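Local coordinates for protein putative glucarate dehydratase (Pseudomonas fluorescens, PDB 4IT1) that probably dehydrates D-glucarate to 5-dehydro-4-deoxy-D-glucarate with the help of magnesium, as an enolase-superfamily member of the glucarate dehydratase subfamily, at residues D142-D154 with K395-D407. Sequence-based numbering, arbitrary orientation.
Sequences DLQARYLNVPLVD and KITRAPGLGLELD
A turn docked against a helix end forms this interdomain contact: Pro400 and Gly401, in the loop between strand 393-395 and helix 408-421, meet Arg146 and Pro151 where helix 128-148 runs out. Two backbone bonds tie Gly401 on both sides of Pro151, a single parallel bridge: Gly401 N to Val150 O (3.0 Å) and Leu152 N to Gly401 O (3.1 Å). Asp142, its CG trans to the backbone N (chi1 -175°), takes Leu402 N on the syn side of OD1 at 2.8 Å, while OD2 accepts from Leu67 N; both oxygens are thus engaged and the carboxylate is fixed in rotation. A bend at chi2 (-85°) folds Arg146 back over the type II' turn 400-403, where Pro400 O sits 3.3 Å above the centre of the guanidinium face and NH2 comes 2.7 Å from Leu404 O. Cutting this side chain back to an alanine would be likely to strip the turn of its guanidinium cover, leaving Pro400 O and Leu404 O without the positive charge that now lies against them. At the far end, Pro151 CD lies over one face of the Arg398 guanidinium, whose NH2 makes a salt bridge to Asp154 OD2 (3.0 Å, planes 39° apart), beside Asp91 of the second subunit. Leu152 CD1 meets Leu402 CD2 alongside. The arrangement fits the enolase-superfamily fold, in which the chain returns from the barrel domain to the N-terminal capping domain, here reaching strand 50-60 through Leu406.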
ATOM      1  N   ASP A 142       2.495 -11.723 -13.098  1.00 64.62           N
ATOM      2  CA  ASP A 142       1.915 -12.403 -14.253  1.00 66.71           C
ATOM      3  C   ASP A 142       2.182 -13.900 -14.171  1.00 74.48           C
ATOM      4  O   ASP A 142       1.343 -14.704 -14.574  1.00 69.41           O
ATOM      5  CB  ASP A 142       2.467 -11.852 -15.563  1.00 68.86           C
ATOM      6  CG  ASP A 142       1.786 -12.456 -16.786  1.00 81.55           C
ATOM      7  OD1 ASP A 142       0.547 -12.617 -16.765  1.00 86.53           O
ATOM      8  OD2 ASP A 142       2.487 -12.767 -17.771  1.00 72.07           O
ATOM      9  N   LEU A 143       3.344 -14.262 -13.629  1.00 62.43           N
ATOM     10  CA  LEU A 143       3.692 -15.656 -13.411  1.00 69.53           C
ATOM     11  C   LEU A 143       2.726 -16.280 -12.413  1.00 72.93           C
ATOM     12  O   LEU A 143       2.056 -17.268 -12.727  1.00 72.70           O
ATOM     13  CB  LEU A 143       5.123 -15.788 -12.883  1.00 69.50           C
ATOM     14  CG  LEU A 143       5.963 -17.024 -13.223  1.00 73.95           C
ATOM     15  CD1 LEU A 143       6.671 -17.513 -11.972  1.00 72.38           C
ATOM     16  CD2 LEU A 143       5.162 -18.163 -13.838  1.00 75.03           C
ATOM     17  N   GLN A 144       2.670 -15.695 -11.215  1.00 72.43           N
ATOM     18  CA  GLN A 144       1.788 -16.147 -10.137  1.00 69.28           C
ATOM     19  C   GLN A 144       0.360 -16.359 -10.630  1.00 66.99           C
ATOM     20  O   GLN A 144      -0.278 -17.348 -10.282  1.00 70.92           O
ATOM     21  CB  GLN A 144       1.778 -15.129  -8.998  1.00 71.02           C
ATOM     22  CG  GLN A 144       3.090 -14.999  -8.245  1.00 83.21           C
ATOM     23  CD  GLN A 144       3.030 -13.975  -7.124  1.00 86.38           C
ATOM     24  OE1 GLN A 144       1.962 -13.683  -6.588  1.00 89.47           O
ATOM     25  NE2 GLN A 144       4.186 -13.434  -6.755  1.00 88.96           N
ATOM     26  N   ALA A 145      -0.116 -15.426 -11.451  1.00 67.27           N
ATOM     27  CA  ALA A 145      -1.480 -15.430 -11.965  1.00 71.92           C
ATOM     28  C   ALA A 145      -1.754 -16.568 -12.950  1.00 79.36           C
ATOM     29  O   ALA A 145      -2.860 -17.117 -12.967  1.00 89.26           O
ATOM     30  CB  ALA A 145      -1.801 -14.089 -12.599  1.00 54.93           C
ATOM     31  N   ARG A 146      -0.755 -16.900 -13.769  1.00 76.47           N
ATOM     32  CA  ARG A 146      -0.837 -18.028 -14.705  1.00 71.26           C
ATOM     33  C   ARG A 146      -0.896 -19.370 -13.955  1.00 76.52           C
ATOM     34  O   ARG A 146      -1.665 -20.264 -14.323  1.00 89.02           O
ATOM     35  CB  ARG A 146       0.351 -18.015 -15.679  1.00 68.71           C
ATOM     36  CG  ARG A 146       0.346 -16.892 -16.714  1.00 60.32           C
ATOM     37  CD  ARG A 146      -0.475 -17.263 -17.936  1.00 70.34           C
ATOM     38  NE  ARG A 146      -0.466 -16.216 -18.957  1.00 72.75           N
ATOM     39  CZ  ARG A 146      -1.361 -16.121 -19.939  1.00 80.67           C
ATOM     40  NH1 ARG A 146      -2.352 -17.001 -20.036  1.00 78.83           N
ATOM     41  NH2 ARG A 146      -1.276 -15.134 -20.823  1.00 75.52           N
ATOM     42  N   TYR A 147      -0.082 -19.489 -12.906  1.00 68.52           N
ATOM     43  CA  TYR A 147      -0.028 -20.666 -12.037  1.00 69.83           C
ATOM     44  C   TYR A 147      -1.312 -20.841 -11.220  1.00 84.07           C
ATOM     45  O   TYR A 147      -1.726 -21.966 -10.927  1.00 93.89           O
ATOM     46  CB  TYR A 147       1.191 -20.539 -11.123  1.00 66.62           C
ATOM     47  CG  TYR A 147       1.326 -21.537  -9.991  1.00 75.84           C
ATOM     48  CD1 TYR A 147       1.310 -22.915 -10.222  1.00 78.84           C
ATOM     49  CD2 TYR A 147       1.534 -21.093  -8.685  1.00 85.94           C
ATOM     50  CE1 TYR A 147       1.462 -23.818  -9.176  1.00 76.69           C
ATOM     51  CE2 TYR A 147       1.693 -21.986  -7.635  1.00 81.17           C
ATOM     52  CZ  TYR A 147       1.654 -23.345  -7.883  1.00 85.29           C
ATOM     53  OH  TYR A 147       1.811 -24.219  -6.829  1.00 85.28           O
ATOM     54  N   LEU A 148      -1.934 -19.723 -10.859  1.00 79.61           N
ATOM     55  CA  LEU A 148      -3.200 -19.731 -10.138  1.00 81.24           C
ATOM     56  C   LEU A 148      -4.406 -19.762 -11.067  1.00 78.21           C
ATOM     57  O   LEU A 148      -5.533 -19.954 -10.613  1.00 84.63           O
ATOM     58  CB  LEU A 148      -3.290 -18.515  -9.223  1.00 81.28           C
ATOM     59  CG  LEU A 148      -2.808 -18.717  -7.791  1.00 82.55           C
ATOM     60  CD1 LEU A 148      -2.343 -17.394  -7.213  1.00 81.97           C
ATOM     61  CD2 LEU A 148      -3.916 -19.321  -6.942  1.00 84.14           C
ATOM     62  N   ASN A 149      -4.166 -19.552 -12.361  1.00 75.79           N
ATOM     63  CA  ASN A 149      -5.217 -19.594 -13.382  1.00 79.59           C
ATOM     64  C   ASN A 149      -6.186 -18.405 -13.282  1.00 81.65           C
ATOM     65  O   ASN A 149      -7.176 -18.328 -14.017  1.00 81.24           O
ATOM     66  CB  ASN A 149      -5.956 -20.945 -13.324  1.00 84.84           C
ATOM     67  CG  ASN A 149      -6.775 -21.237 -14.570  1.00 80.96           C
ATOM     68  OD1 ASN A 149      -7.700 -22.048 -14.532  1.00 85.18           O
ATOM     69  ND2 ASN A 149      -6.441 -20.584 -15.678  1.00 74.56           N
ATOM     70  N   VAL A 150      -5.875 -17.472 -12.383  1.00 78.27           N
ATOM     71  CA  VAL A 150      -6.701 -16.282 -12.152  1.00 72.73           C
ATOM     72  C   VAL A 150      -6.134 -15.067 -12.886  1.00 66.79           C
ATOM     73  O   VAL A 150      -4.929 -15.008 -13.119  1.00 71.46           O
ATOM     74  CB  VAL A 150      -6.832 -15.963 -10.644  1.00 76.09           C
ATOM     75  CG1 VAL A 150      -7.586 -17.076  -9.925  1.00 86.33           C
ATOM     76  CG2 VAL A 150      -5.468 -15.733 -10.006  1.00 76.83           C
ATOM     77  N   PRO A 151      -6.997 -14.100 -13.267  1.00 60.49           N
ATOM     78  CA  PRO A 151      -6.458 -12.871 -13.866  1.00 55.33           C
ATOM     79  C   PRO A 151      -5.600 -12.114 -12.857  1.00 54.69           C
ATOM     80  O   PRO A 151      -5.776 -12.286 -11.645  1.00 59.24           O
ATOM     81  CB  PRO A 151      -7.709 -12.069 -14.249  1.00 56.86           C
ATOM     82  CG  PRO A 151      -8.827 -12.666 -13.465  1.00 59.36           C
ATOM     83  CD  PRO A 151      -8.469 -14.109 -13.250  1.00 61.50           C
ATOM     84  N   LEU A 152      -4.663 -11.306 -13.349  1.00 59.65           N
ATOM     85  CA  LEU A 152      -3.662 -10.686 -12.476  1.00 66.54           C
ATOM     86  C   LEU A 152      -4.342  -9.863 -11.382  1.00 56.02           C
ATOM     87  O   LEU A 152      -4.003  -9.983 -10.207  1.00 52.27           O
ATOM     88  CB  LEU A 152      -2.673  -9.831 -13.283  1.00 71.60           C
ATOM     89  CG  LEU A 152      -1.278  -9.572 -12.692  1.00 67.89           C
ATOM     90  CD1 LEU A 152      -0.323  -9.121 -13.784  1.00 77.86           C
ATOM     91  CD2 LEU A 152      -1.294  -8.552 -11.564  1.00 64.65           C
ATOM     92  N   VAL A 153      -5.329  -9.069 -11.790  1.00 54.70           N
ATOM     93  CA  VAL A 153      -6.098  -8.210 -10.892  1.00 59.70           C
ATOM     94  C   VAL A 153      -6.543  -8.893  -9.578  1.00 69.88           C
ATOM     95  O   VAL A 153      -6.637  -8.232  -8.537  1.00 61.15           O
ATOM     96  CB  VAL A 153      -7.283  -7.573 -11.651  1.00 60.19           C
ATOM     97  CG1 VAL A 153      -8.304  -8.627 -12.079  1.00 63.96           C
ATOM     98  CG2 VAL A 153      -7.925  -6.467 -10.830  1.00 63.45           C
ATOM     99  N   ASP A 154      -6.775 -10.208  -9.628  1.00 67.06           N
ATOM    100  CA  ASP A 154      -7.214 -10.976  -8.457  1.00 63.05           C
ATOM    101  C   ASP A 154      -6.136 -11.094  -7.384  1.00 69.69           C
ATOM    102  O   ASP A 154      -6.445 -11.200  -6.189  1.00 63.64           O
ATOM    103  CB  ASP A 154      -7.732 -12.365  -8.869  1.00 78.81           C
ATOM    104  CG  ASP A 154      -9.109 -12.311  -9.556  1.00 87.07           C
ATOM    105  OD1 ASP A 154      -9.724 -11.221  -9.631  1.00 85.63           O
ATOM    106  OD2 ASP A 154      -9.581 -13.371 -10.022  1.00 78.03           O
ATOM    107  N   LYS A 395     -10.958  -4.007 -21.765  1.00 76.68           N
ATOM    108  CA  LYS A 395     -11.657  -5.045 -21.008  1.00 70.50           C
ATOM    109  C   LYS A 395     -10.725  -5.861 -20.124  1.00 64.21           C
ATOM    110  O   LYS A 395      -9.689  -6.345 -20.582  1.00 54.25           O
ATOM    111  CB  LYS A 395     -12.402  -5.998 -21.954  1.00 76.23           C
ATOM    112  CG  LYS A 395     -13.885  -5.707 -22.132  1.00 90.21           C
ATOM    113  CD  LYS A 395     -14.161  -4.771 -23.299  1.00 93.97           C
ATOM    114  CE  LYS A 395     -15.573  -4.980 -23.829  1.00 88.48           C
ATOM    115  NZ  LYS A 395     -15.966  -3.964 -24.844  1.00 78.75           N
ATOM    116  N   ILE A 396     -11.111  -6.018 -18.860  1.00 56.05           N
ATOM    117  CA  ILE A 396     -10.450  -6.965 -17.965  1.00 66.06           C
ATOM    118  C   ILE A 396     -11.264  -8.259 -17.984  1.00 76.26           C
ATOM    119  O   ILE A 396     -12.465  -8.249 -17.696  1.00 79.75           O
ATOM    120  CB  ILE A 396     -10.327  -6.416 -16.517  1.00 63.31           C
ATOM    121  CG1 ILE A 396      -9.696  -5.019 -16.508  1.00 71.69           C
ATOM    122  CG2 ILE A 396      -9.552  -7.379 -15.617  1.00 61.63           C
ATOM    123  CD1 ILE A 396      -8.287  -4.955 -17.067  1.00 71.61           C
ATOM    124  N   THR A 397     -10.606  -9.363 -18.329  1.00 71.95           N
ATOM    125  CA  THR A 397     -11.284 -10.652 -18.482  1.00 70.83           C
ATOM    126  C   THR A 397     -10.835 -11.674 -17.438  1.00 72.13           C
ATOM    127  O   THR A 397     -10.102 -11.346 -16.501  1.00 76.04           O
ATOM    128  CB  THR A 397     -11.096 -11.241 -19.900  1.00 66.53           C
ATOM    129  OG1 THR A 397      -9.810 -11.870 -20.004  1.00 67.13           O
ATOM    130  CG2 THR A 397     -11.237 -10.160 -20.972  1.00 66.76           C
ATOM    131  N   ARG A 398     -11.284 -12.914 -17.610  1.00 73.07           N
ATOM    132  CA  ARG A 398     -10.955 -13.998 -16.688  1.00 80.39           C
ATOM    133  C   ARG A 398      -9.705 -14.774 -17.117  1.00 74.12           C
ATOM    134  O   ARG A 398      -9.264 -15.687 -16.403  1.00 69.29           O
ATOM    135  CB  ARG A 398     -12.159 -14.944 -16.509  1.00 86.03           C
ATOM    136  CG  ARG A 398     -13.363 -14.347 -15.778  1.00 74.40           C
ATOM    137  CD  ARG A 398     -13.029 -13.892 -14.360  1.00 70.05           C
ATOM    138  NE  ARG A 398     -12.360 -14.928 -13.571  1.00 65.37           N
ATOM    139  CZ  ARG A 398     -11.880 -14.746 -12.342  1.00 70.19           C
ATOM    140  NH1 ARG A 398     -11.288 -15.748 -11.704  1.00 66.09           N
ATOM    141  NH2 ARG A 398     -11.986 -13.563 -11.751  1.00 71.57           N
ATOM    142  N   ALA A 399      -9.142 -14.404 -18.272  1.00 71.49           N
ATOM    143  CA  ALA A 399      -7.884 -14.982 -18.774  1.00 61.17           C
ATOM    144  C   ALA A 399      -6.784 -14.890 -17.714  1.00 67.58           C
ATOM    145  O   ALA A 399      -6.677 -13.863 -17.026  1.00 64.78           O
ATOM    146  CB  ALA A 399      -7.450 -14.284 -20.051  1.00 51.30           C
ATOM    147  N   PRO A 400      -5.974 -15.964 -17.571  1.00 71.59           N
ATOM    148  CA  PRO A 400      -4.917 -16.029 -16.548  1.00 71.20           C
ATOM    149  C   PRO A 400      -3.857 -14.934 -16.721  1.00 74.97           C
ATOM    150  O   PRO A 400      -3.453 -14.620 -17.848  1.00 61.23           O
ATOM    151  CB  PRO A 400      -4.289 -17.415 -16.761  1.00 71.14           C
ATOM    152  CG  PRO A 400      -5.269 -18.180 -17.580  1.00 75.03           C
ATOM    153  CD  PRO A 400      -5.978 -17.166 -18.424  1.00 75.06           C
ATOM    154  N   GLY A 401      -3.427 -14.357 -15.601  1.00 75.34           N
ATOM    155  CA  GLY A 401      -2.467 -13.255 -15.605  1.00 62.97           C
ATOM    156  C   GLY A 401      -2.903 -12.082 -16.455  1.00 67.04           C
ATOM    157  O   GLY A 401      -4.032 -11.599 -16.338  1.00 75.37           O
ATOM    158  N   LEU A 402      -2.001 -11.634 -17.322  1.00 73.20           N
ATOM    159  CA  LEU A 402      -2.291 -10.557 -18.265  1.00 71.25           C
ATOM    160  C   LEU A 402      -3.161 -11.035 -19.431  1.00 66.61           C
ATOM    161  O   LEU A 402      -3.725 -10.216 -20.165  1.00 66.11           O
ATOM    162  CB  LEU A 402      -0.988  -9.943 -18.797  1.00 80.26           C
ATOM    163  CG  LEU A 402      -0.078  -9.194 -17.817  1.00 91.17           C
ATOM    164  CD1 LEU A 402       1.288  -8.959 -18.439  1.00 92.31           C
ATOM    165  CD2 LEU A 402      -0.697  -7.877 -17.372  1.00 92.26           C
ATOM    166  N   GLY A 403      -3.258 -12.356 -19.597  1.00 66.97           N
ATOM    167  CA  GLY A 403      -4.002 -12.960 -20.706  1.00 77.70           C
ATOM    168  C   GLY A 403      -3.381 -12.657 -22.058  1.00 78.18           C
ATOM    169  O   GLY A 403      -4.084 -12.341 -23.023  1.00 79.11           O
ATOM    170  N   LEU A 404      -2.055 -12.744 -22.122  1.00 73.25           N
ATOM    171  CA  LEU A 404      -1.315 -12.411 -23.330  1.00 64.93           C
ATOM    172  C   LEU A 404      -0.210 -13.430 -23.612  1.00 69.05           C
ATOM    173  O   LEU A 404       0.390 -13.996 -22.685  1.00 54.27           O
ATOM    174  CB  LEU A 404      -0.707 -11.010 -23.211  1.00 70.36           C
ATOM    175  CG  LEU A 404      -1.589  -9.763 -23.101  1.00 68.49           C
ATOM    176  CD1 LEU A 404      -0.704  -8.558 -22.822  1.00 63.84           C
ATOM    177  CD2 LEU A 404      -2.425  -9.535 -24.354  1.00 65.80           C
ATOM    178  N   GLU A 405       0.053 -13.656 -24.899  1.00 67.86           N
ATOM    179  CA  GLU A 405       1.103 -14.588 -25.314  1.00 85.22           C
ATOM    180  C   GLU A 405       2.065 -13.967 -26.328  1.00 77.47           C
ATOM    181  O   GLU A 405       1.641 -13.291 -27.270  1.00 74.32           O
ATOM    182  CB  GLU A 405       0.494 -15.896 -25.843  1.00 83.87           C
ATOM    183  CG  GLU A 405       0.009 -16.825 -24.733  1.00 94.88           C
ATOM    184  CD  GLU A 405      -0.753 -18.039 -25.236  1.00 96.79           C
ATOM    185  OE1 GLU A 405      -1.011 -18.143 -26.454  1.00 92.72           O
ATOM    186  OE2 GLU A 405      -1.101 -18.897 -24.398  1.00 98.39           O
ATOM    187  N   LEU A 406       3.359 -14.201 -26.114  1.00 79.17           N
ATOM    188  CA  LEU A 406       4.405 -13.668 -26.986  1.00 84.95           C
ATOM    189  C   LEU A 406       4.422 -14.315 -28.361  1.00 84.74           C
ATOM    190  O   LEU A 406       4.559 -15.533 -28.483  1.00 95.33           O
ATOM    191  CB  LEU A 406       5.787 -13.834 -26.348  1.00 85.62           C
ATOM    192  CG  LEU A 406       6.350 -12.716 -25.471  1.00 92.04           C
ATOM    193  CD1 LEU A 406       7.777 -13.064 -25.092  1.00 84.84           C
ATOM    194  CD2 LEU A 406       6.310 -11.365 -26.172  1.00 85.08           C
ATOM    195  N   ASP A 407       4.278 -13.487 -29.390  1.00 84.76           N
ATOM    196  CA  ASP A 407       4.527 -13.901 -30.763  1.00 83.90           C
ATOM    197  C   ASP A 407       6.039 -13.829 -30.998  1.00 86.15           C
ATOM    198  O   ASP A 407       6.579 -12.761 -31.314  1.00 82.48           O
ATOM    199  CB  ASP A 407       3.761 -12.992 -31.736  1.00 87.69           C
ATOM    200  CG  ASP A 407       3.827 -13.469 -33.186  1.00 92.15           C
ATOM    201  OD1 ASP A 407       4.703 -14.292 -33.533  1.00 95.57           O
ATOM    202  OD2 ASP A 407       2.993 -13.003 -33.990  1.00 86.78           O
TER